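Local coordinates for immunogenic protein MPT63/MPB63 (Mycobacterium tuberculosis, PDB 1LMI) that is a secreted, immunoprotective antigen with a beta-sandwich fold, whose molecular function remains to be established, at residues P42-V47 with D108-S113; V47-A52 with T102-F107; A52-I57 with A93-G98. All blocks are in the same frame, centred on the assembly; numbering follows the deposited sequence.

Contact 1: P42-V47 with D108-S113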
loop_
_atom_site.group_PDB
_atom_site.type_symbol
_atom_site.label_atom_id
_atom_site.label_comp_id
_atom_site.label_asym_id
_atom_site.label_seq_id
_atom_site.Cartn_x
_atom_site.Cartn_y
_atom_site.Cartn_z
ATOM N N PRO A 42 -13.060 -11.581 9.350
ATOM C CA PRO A 42 -12.843 -13.042 9.285
ATOM C C PRO A 42 -11.483 -13.448 8.730
ATOM O O PRO A 42 -11.312 -13.954 7.633
ATOM C CB PRO A 42 -13.981 -13.473 8.341
ATOM C CG PRO A 42 -14.105 -12.341 7.375
ATOM C CD PRO A 42 -13.883 -11.113 8.222
ATOM N N VAL A 43 -10.431 -13.266 9.527
ATOM C CA VAL A 43 -9.059 -13.679 9.207
ATOM C C VAL A 43 -8.907 -15.166 8.990
ATOM O O VAL A 43 -9.322 -15.936 9.896
ATOM C CB VAL A 43 -8.175 -13.255 10.408
ATOM C CG1 VAL A 43 -6.747 -13.789 10.261
ATOM C CG2 VAL A 43 -8.160 -11.744 10.591
ATOM N N ALA A 44 -8.340 -15.614 7.881
ATOM C CA ALA A 44 -8.157 -17.030 7.614
ATOM C C ALA A 44 -6.733 -17.490 7.899
ATOM O O ALA A 44 -6.485 -18.676 8.140
ATOM C CB ALA A 44 -8.478 -17.400 6.166
ATOM N N GLY A 45 -5.798 -16.551 7.844
ATOM C CA GLY A 45 -4.410 -16.943 8.025
ATOM C C GLY A 45 -3.774 -16.097 9.119
ATOM O O GLY A 45 -4.287 -15.954 10.233
ATOM N N GLN A 46 -2.609 -15.542 8.756
ATOM C CA GLN A 46 -1.860 -14.690 9.656
ATOM C C GLN A 46 -1.931 -13.212 9.237
ATOM O O GLN A 46 -1.613 -12.948 8.080
ATOM C CB GLN A 46 -0.395 -15.143 9.639
ATOM C CG GLN A 46 0.516 -14.207 10.428
ATOM C CD GLN A 46 0.283 -14.283 11.913
ATOM O OE1 GLN A 46 0.242 -15.373 12.499
ATOM N NE2 GLN A 46 0.142 -13.147 12.570
ATOM N N VAL A 47 -2.268 -12.341 10.171
ATOM C CA VAL A 47 -2.306 -10.924 9.767
ATOM C C VAL A 47 -0.870 -10.408 9.571
ATOM O O VAL A 47 -0.017 -10.645 10.421
ATOM C CB VAL A 47 -3.015 -10.032 10.772
ATOM C CG1 VAL A 47 -2.990 -8.570 10.331
ATOM C CG2 VAL A 47 -4.457 -10.499 10.987
ATOM N N ASP A 108 -4.222 -10.459 4.961
ATOM C CA ASP A 108 -4.482 -11.768 5.583
ATOM C C ASP A 108 -3.671 -12.812 4.843
ATOM O O ASP A 108 -4.005 -13.225 3.733
ATOM C CB ASP A 108 -5.982 -12.070 5.493
ATOM C CG ASP A 108 -6.400 -13.337 6.202
ATOM O OD1 ASP A 108 -5.511 -13.962 6.828
ATOM O OD2 ASP A 108 -7.609 -13.674 6.115
ATOM N N VAL A 109 -2.516 -13.223 5.404
ATOM C CA VAL A 109 -1.613 -14.082 4.662
ATOM C C VAL A 109 -1.990 -15.548 4.891
ATOM O O VAL A 109 -1.851 -16.054 5.996
ATOM C CB VAL A 109 -0.153 -13.796 5.069
ATOM C CG1 VAL A 109 0.806 -14.820 4.472
ATOM C CG2 VAL A 109 0.255 -12.373 4.668
ATOM N N THR A 110 -2.473 -16.150 3.822
ATOM C CA THR A 110 -2.932 -17.528 3.908
ATOM C C THR A 110 -2.010 -18.520 3.227
ATOM O O THR A 110 -2.284 -19.731 3.199
ATOM C CB THR A 110 -4.317 -17.636 3.213
ATOM O OG1 THR A 110 -4.155 -17.130 1.900
ATOM C CG2 THR A 110 -5.353 -16.833 3.970
ATOM N N GLY A 111 -0.918 -18.102 2.634
ATOM C CA GLY A 111 0.045 -18.972 2.004
ATOM C C GLY A 111 1.470 -18.569 2.399
ATOM O O GLY A 111 1.625 -18.109 3.539
ATOM N N PRO A 112 2.407 -18.739 1.510
ATOM C CA PRO A 112 3.795 -18.327 1.792
ATOM C C PRO A 112 3.847 -16.850 2.185
ATOM O O PRO A 112 3.017 -16.020 1.765
ATOM C CB PRO A 112 4.536 -18.550 0.480
ATOM C CG PRO A 112 3.736 -19.599 -0.235
ATOM C CD PRO A 112 2.308 -19.322 0.150
ATOM N N SER A 113 4.831 -16.523 3.020
ATOM C CA SER A 113 4.967 -15.156 3.480
ATOM C C SER A 113 5.333 -14.165 2.375
ATOM O O SER A 113 6.207 -14.438 1.541
ATOM C CB SER A 113 6.046 -15.085 4.568
ATOM O OG SER A 113 5.742 -15.907 5.687
#
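The flat carboxylate of Asp108 meets two successive backbone N-H groups, those of Ala44 and Gly45, just beyond the last bridge of an antiparallel strand pair in the beta-sandwich. Each carboxylate oxygen turns its syn lone pair to one donor: OD2 accepts from Ala44 N at 2.7 Å in a nearly straight bond (173°), and OD1 accepts from Gly45 N at 2.8 Å in a more bent one. Off the plane on one side sits the methyl CG1 of Val43, 3.7 Å from OD1, its side chain crossing that of Asp108 at a slant. The methyl CG2 of Thr110 lies on the other side and also meets Ala44 CB at 3.9 Å. With CG anti to the backbone N (chi1 -175°), the carboxylate leans to the side of its own carbonyl carbon, toward the amides of Ala44 and Gly45. The case illustrates how a strand-borne acid can hold a partner loop beyond the last regular pair: two bonds fix the carboxylate's rotation, and the two amide dipoles are likely to stabilise its negative charge. Next to it, regular pairing takes over. Gln46 N donates to Val109 O at 2.9 Å, and Val109 N donates back to Gln46 O. Val109 also packs on Trp48 and Tyr78, while Pro112 O is hydrogen-bonded to the Tyr78 hydroxyl, which ties the loop after strand 100-109 to the other sheet. Gly45 has no side chain to hold the backbones apart, and its CA comes within 3.4 Å of Val109 O in a CA-H...O contact.

Contact 2: V47-A52 with T102-F107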
loop_
_atom_site.group_PDB
_atom_site.type_symbol
_atom_site.label_atom_id
_atom_site.label_comp_id
_atom_site.label_asym_id
_atom_site.label_seq_id
_atom_site.Cartn_x
_atom_site.Cartn_y
_atom_site.Cartn_z
ATOM N N VAL A 47 -2.268 -12.341 10.171
ATOM C CA VAL A 47 -2.306 -10.924 9.767
ATOM C C VAL A 47 -0.870 -10.408 9.571
ATOM O O VAL A 47 -0.017 -10.645 10.421
ATOM C CB VAL A 47 -3.015 -10.032 10.772
ATOM C CG1 VAL A 47 -2.990 -8.570 10.331
ATOM C CG2 VAL A 47 -4.457 -10.499 10.987
ATOM N N TRP A 48 -0.660 -9.754 8.439
ATOM C CA TRP A 48 0.595 -9.051 8.166
ATOM C C TRP A 48 0.285 -7.559 8.098
ATOM O O TRP A 48 -0.856 -7.101 7.953
ATOM C CB TRP A 48 1.238 -9.509 6.852
ATOM C CG TRP A 48 2.065 -10.746 7.073
ATOM C CD1 TRP A 48 1.616 -11.913 7.638
ATOM C CD2 TRP A 48 3.444 -10.908 6.753
ATOM N NE1 TRP A 48 2.663 -12.819 7.671
ATOM C CE2 TRP A 48 3.788 -12.220 7.135
ATOM C CE3 TRP A 48 4.441 -10.091 6.162
ATOM C CZ2 TRP A 48 5.058 -12.738 6.969
ATOM C CZ3 TRP A 48 5.696 -10.615 6.003
ATOM C CH2 TRP A 48 6.008 -11.924 6.398
ATOM N N GLU A 49 1.337 -6.753 8.227
ATOM C CA GLU A 49 1.211 -5.317 8.144
ATOM C C GLU A 49 2.362 -4.735 7.298
ATOM O O GLU A 49 3.379 -5.375 7.079
ATOM C CB GLU A 49 1.213 -4.655 9.522
ATOM C CG GLU A 49 2.511 -4.879 10.305
ATOM C CD GLU A 49 2.573 -4.113 11.598
ATOM O OE1 GLU A 49 1.845 -4.469 12.566
ATOM O OE2 GLU A 49 3.319 -3.133 11.700
ATOM N N ALA A 50 2.126 -3.500 6.838
ATOM C CA ALA A 50 3.224 -2.681 6.342
ATOM C C ALA A 50 2.913 -1.244 6.814
ATOM O O ALA A 50 1.795 -0.896 7.210
ATOM C CB ALA A 50 3.444 -2.746 4.850
ATOM N N THR A 51 3.923 -0.387 6.788
ATOM C CA THR A 51 3.763 1.027 7.081
ATOM C C THR A 51 3.900 1.833 5.796
ATOM O O THR A 51 4.923 1.781 5.107
ATOM C CB THR A 51 4.807 1.498 8.091
ATOM O OG1 THR A 51 4.614 0.775 9.329
ATOM C CG2 THR A 51 4.649 2.988 8.354
ATOM N N ALA A 52 2.840 2.548 5.444
ATOM C CA ALA A 52 2.752 3.270 4.178
ATOM C C ALA A 52 2.551 4.763 4.438
ATOM O O ALA A 52 1.840 5.123 5.383
ATOM C CB ALA A 52 1.614 2.754 3.334
ATOM N N THR A 102 0.427 9.057 7.027
ATOM C CA THR A 102 1.069 7.762 7.226
ATOM C C THR A 102 0.221 6.852 8.102
ATOM O O THR A 102 -0.659 7.303 8.846
ATOM C CB THR A 102 2.483 7.990 7.822
ATOM O OG1 THR A 102 3.261 6.801 7.719
ATOM C CG2 THR A 102 2.360 8.281 9.322
ATOM N N GLY A 103 0.526 5.559 8.014
ATOM C CA GLY A 103 -0.151 4.636 8.941
ATOM C C GLY A 103 0.057 3.218 8.458
ATOM O O GLY A 103 0.779 2.928 7.504
ATOM N N LYS A 104 -0.614 2.287 9.145
ATOM C CA LYS A 104 -0.520 0.897 8.728
ATOM C C LYS A 104 -1.550 0.464 7.698
ATOM O O LYS A 104 -2.643 1.007 7.580
ATOM C CB LYS A 104 -0.730 0.003 9.973
ATOM C CG LYS A 104 0.227 0.352 11.106
ATOM C CD LYS A 104 1.655 0.034 10.733
ATOM C CE LYS A 104 2.519 -0.456 11.876
ATOM N NZ LYS A 104 2.402 0.313 13.135
ATOM N N ILE A 105 -1.163 -0.583 6.970
ATOM C CA ILE A 105 -2.086 -1.306 6.084
ATOM C C ILE A 105 -1.919 -2.774 6.456
ATOM O O ILE A 105 -0.832 -3.176 6.893
ATOM C CB ILE A 105 -1.781 -1.060 4.599
ATOM C CG1 ILE A 105 -0.306 -1.278 4.236
ATOM C CG2 ILE A 105 -2.228 0.341 4.141
ATOM C CD1 ILE A 105 -0.015 -1.203 2.749
ATOM N N TYR A 106 -2.963 -3.569 6.339
ATOM C CA TYR A 106 -2.931 -4.971 6.741
ATOM C C TYR A 106 -3.280 -5.940 5.622
ATOM O O TYR A 106 -3.927 -5.554 4.655
ATOM C CB TYR A 106 -3.921 -5.137 7.908
ATOM C CG TYR A 106 -3.493 -4.331 9.125
ATOM C CD1 TYR A 106 -2.499 -4.828 9.943
ATOM C CD2 TYR A 106 -4.058 -3.100 9.435
ATOM C CE1 TYR A 106 -2.077 -4.132 11.062
ATOM C CE2 TYR A 106 -3.640 -2.389 10.552
ATOM C CZ TYR A 106 -2.652 -2.916 11.356
ATOM O OH TYR A 106 -2.235 -2.188 12.457
ATOM N N PHE A 107 -2.865 -7.197 5.782
ATOM C CA PHE A 107 -3.098 -8.265 4.805
ATOM C C PHE A 107 -3.435 -9.574 5.538
ATOM O O PHE A 107 -2.936 -9.772 6.656
ATOM C CB PHE A 107 -1.869 -8.486 3.921
ATOM C CG PHE A 107 -1.287 -7.223 3.316
ATOM C CD1 PHE A 107 -1.757 -6.706 2.131
ATOM C CD2 PHE A 107 -0.255 -6.575 3.980
ATOM C CE1 PHE A 107 -1.218 -5.552 1.625
ATOM C CE2 PHE A 107 0.287 -5.394 3.464
ATOM C CZ PHE A 107 -0.194 -4.875 2.282
HETATM O O HOH W 1 4.344 -2.268 14.277
HETATM O O HOH W 2 -0.048 -2.529 13.980
#
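Ala50 and Ile105 face each other as a hydrogen-bonded pair in an antiparallel ladder, and from them the two sides of this sheet diverge. On the tightly packed side, Ala50 CB touches Ile105 CG1 at 4.1 Å and the ring atom CE2 of Phe107 at 4.3 Å, while Ile105 CD1 extends to Ala52 CB. On the other side, Tyr106 is buried among Val47, Ala36 and Ile38, with a polar hydroxyl end. The Tyr106 ring turns its edge to Trp48 O, with CD1 3.4 Å away, and Val47 CG1 approaches CD1 obliquely. Tyr106 OH is bonded to Pro87 O and accepts a hydrogen bond from a water 2.7 Å away, which also donates to Glu49 OE1, itself held by Ser34 OG. Toward solvent the packing gives way to a long salt bridge, Glu49 OE2 to Lys104 NZ at 3.8 Å, with OE2 less surely placed; a water donates to OE2 and accepts a weak bond from NZ. Lys104 bends to lay its CD 3.4 Å from Thr51 OG1. Strand 22-33 flanks strand 46-56 on its far side, the backbones of Asp88 and Ile90 bond to that of Lys104, and Phe68 and Ala70 of the opposing sheet cover Ile105 and Phe107.

Contact 3: A52-I57 with A93-G98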
loop_
_atom_site.group_PDB
_atom_site.type_symbol
_atom_site.label_atom_id
_atom_site.label_comp_id
_atom_site.label_asym_id
_atom_site.label_seq_id
_atom_site.Cartn_x
_atom_site.Cartn_y
_atom_site.Cartn_z
ATOM N N ALA A 52 2.840 2.548 5.444
ATOM C CA ALA A 52 2.752 3.270 4.178
ATOM C C ALA A 52 2.551 4.763 4.438
ATOM O O ALA A 52 1.840 5.123 5.383
ATOM C CB ALA A 52 1.614 2.754 3.334
ATOM N N THR A 53 3.207 5.545 3.609
ATOM C CA THR A 53 3.150 7.007 3.685
ATOM C C THR A 53 2.900 7.583 2.289
ATOM O O THR A 53 3.627 7.244 1.344
ATOM C CB THR A 53 4.459 7.599 4.227
ATOM O OG1 THR A 53 4.795 6.967 5.484
ATOM C CG2 THR A 53 4.310 9.094 4.521
ATOM N N VAL A 54 1.878 8.432 2.154
ATOM C CA VAL A 54 1.604 9.104 0.881
ATOM C C VAL A 54 1.972 10.580 1.005
ATOM O O VAL A 54 1.769 11.205 2.070
ATOM C CB VAL A 54 0.159 8.890 0.433
ATOM C CG1 VAL A 54 -0.847 9.444 1.433
ATOM C CG2 VAL A 54 0.012 9.530 -0.948
ATOM N N ASN A 55 2.530 11.096 -0.049
ATOM C CA ASN A 55 3.078 12.451 -0.130
ATOM C C ASN A 55 2.400 13.185 -1.273
ATOM O O ASN A 55 2.531 12.738 -2.405
ATOM C CB ASN A 55 4.585 12.339 -0.355
ATOM C CG ASN A 55 5.283 13.673 -0.333
ATOM O OD1 ASN A 55 4.654 14.715 -0.131
ATOM N ND2 ASN A 55 6.602 13.623 -0.540
ATOM N N ALA A 56 1.670 14.252 -0.971
ATOM C CA ALA A 56 0.968 14.996 -2.033
ATOM C C ALA A 56 1.940 15.972 -2.672
ATOM O O ALA A 56 2.142 17.103 -2.230
ATOM C CB ALA A 56 -0.244 15.625 -1.410
ATOM N N ILE A 57 2.621 15.560 -3.722
ATOM C CA ILE A 57 3.696 16.387 -4.287
ATOM C C ILE A 57 3.097 17.473 -5.170
ATOM O O ILE A 57 3.561 18.614 -5.121
ATOM C CB ILE A 57 4.675 15.483 -5.039
ATOM C CG1 ILE A 57 5.426 14.553 -4.066
ATOM C CG2 ILE A 57 5.625 16.271 -5.919
ATOM C CD1 ILE A 57 6.299 13.498 -4.733
ATOM N N ALA A 93 -8.366 10.064 4.341
ATOM C CA ALA A 93 -8.734 11.453 4.040
ATOM C C ALA A 93 -7.863 12.120 2.982
ATOM O O ALA A 93 -6.678 11.805 2.828
ATOM C CB ALA A 93 -8.665 12.288 5.320
ATOM N N THR A 94 -8.461 13.066 2.251
ATOM C CA THR A 94 -7.759 13.852 1.244
ATOM C C THR A 94 -6.747 14.772 1.908
ATOM O O THR A 94 -7.019 15.421 2.918
ATOM C CB THR A 94 -8.756 14.717 0.443
ATOM O OG1 THR A 94 -9.664 13.837 -0.230
ATOM C CG2 THR A 94 -8.109 15.529 -0.657
ATOM N N ILE A 95 -5.554 14.824 1.318
ATOM C CA ILE A 95 -4.529 15.708 1.914
ATOM C C ILE A 95 -4.097 16.743 0.894
ATOM O O ILE A 95 -3.896 16.458 -0.285
ATOM C CB ILE A 95 -3.303 14.908 2.345
ATOM C CG1 ILE A 95 -2.733 14.092 1.202
ATOM C CG2 ILE A 95 -3.655 14.045 3.554
ATOM C CD1 ILE A 95 -1.285 13.660 1.424
ATOM N N PRO A 96 -3.911 17.987 1.324
ATOM C CA PRO A 96 -3.489 19.038 0.417
ATOM C C PRO A 96 -2.031 18.887 -0.014
ATOM O O PRO A 96 -1.224 18.209 0.658
ATOM C CB PRO A 96 -3.608 20.317 1.264
ATOM C CG PRO A 96 -3.553 19.850 2.677
ATOM C CD PRO A 96 -4.067 18.429 2.715
ATOM N N GLN A 97 -1.704 19.533 -1.127
ATOM C CA GLN A 97 -0.351 19.539 -1.642
ATOM C C GLN A 97 0.652 19.945 -0.558
ATOM O O GLN A 97 0.402 20.914 0.170
ATOM C CB GLN A 97 -0.229 20.539 -2.808
ATOM C CG GLN A 97 1.135 20.501 -3.477
ATOM C CD GLN A 97 1.192 21.388 -4.709
ATOM O OE1 GLN A 97 0.304 21.291 -5.563
ATOM N NE2 GLN A 97 2.210 22.223 -4.779
ATOM N N GLY A 98 1.754 19.209 -0.490
ATOM C CA GLY A 98 2.833 19.528 0.444
ATOM C C GLY A 98 2.727 18.783 1.765
ATOM O O GLY A 98 3.681 18.803 2.522
HETATM O O HOH W 3 5.617 16.867 2.087
#
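Ala56 is the hub of this contact, joining strand 46-56 to the loop that precedes strand 100-109. Its carbonyl O accepts a hydrogen bond from Gly98 N at 2.8 Å; the bond is almost straight (175°), and the donor lies in the carbonyl plane. Its methyl meets two atoms of the loop: Ala56 CB touches Pro96 O at 3.5 Å and the end of the Ile95 side chain, CD1, at 3.6 Å. Ile95 CG1 stands between the backbone N and the carbonyl carbon (chi1 55°), and the extended second torsion sends CD1 on to Ala56 and, more loosely, to CG1 of Val54 at 4.2 Å. Farther along, Gln97 CG lies 3.5 Å from Ile57 O.

Beyond this first shell, the loop's own shape sets the donor in place. Gln97 and Gly98 have the backbone angles of the two central residues of a type II turn, Gly98 taking a positive phi (94°). The amide end of Gln97 is secured from outside, with OE1 accepting from Gly59 N. A water extends the link by donating to Gly98 O at 2.8 Å and, over a longer distance, to Asn55 OD1, while Asn55 ND2 is bonded to Glu12. As a worked case, it shows a loop anchored by a short, straight backbone bond and the packing of Ile95 on Ala56, with Ala56 also backbone-bonded to Glu99. Around it, Val61 covers Val54 and Ala56, Ser101 of strand 100-109 meets Val54 and Ile95, and Trp26 of strand 22-33 packs on Val54.

All three contacts are strung along strand 46-56: contact 1 at its start, contact 2 in the middle, contact 3 at its end. Contacts 1 and 2 have centres about 14 Å apart and share Val47; contacts 2 and 3, about 17 Å apart, share Ala52 and also meet through a probable hydrogen bond between Thr102 OG1 and Thr53 OG1. Contacts 1 and 3 do not touch, their centres lying about 29 Å apart on opposite sides of the chain's centre. The partners 108-113 and 102-107 run backwards as antiparallel pairing requires; the loop 93-98 precedes strand 100-109 and lies beside the far end of strand 46-56. This inner strand of the four-stranded sheet thus carries strand pairing first and a loop contact last.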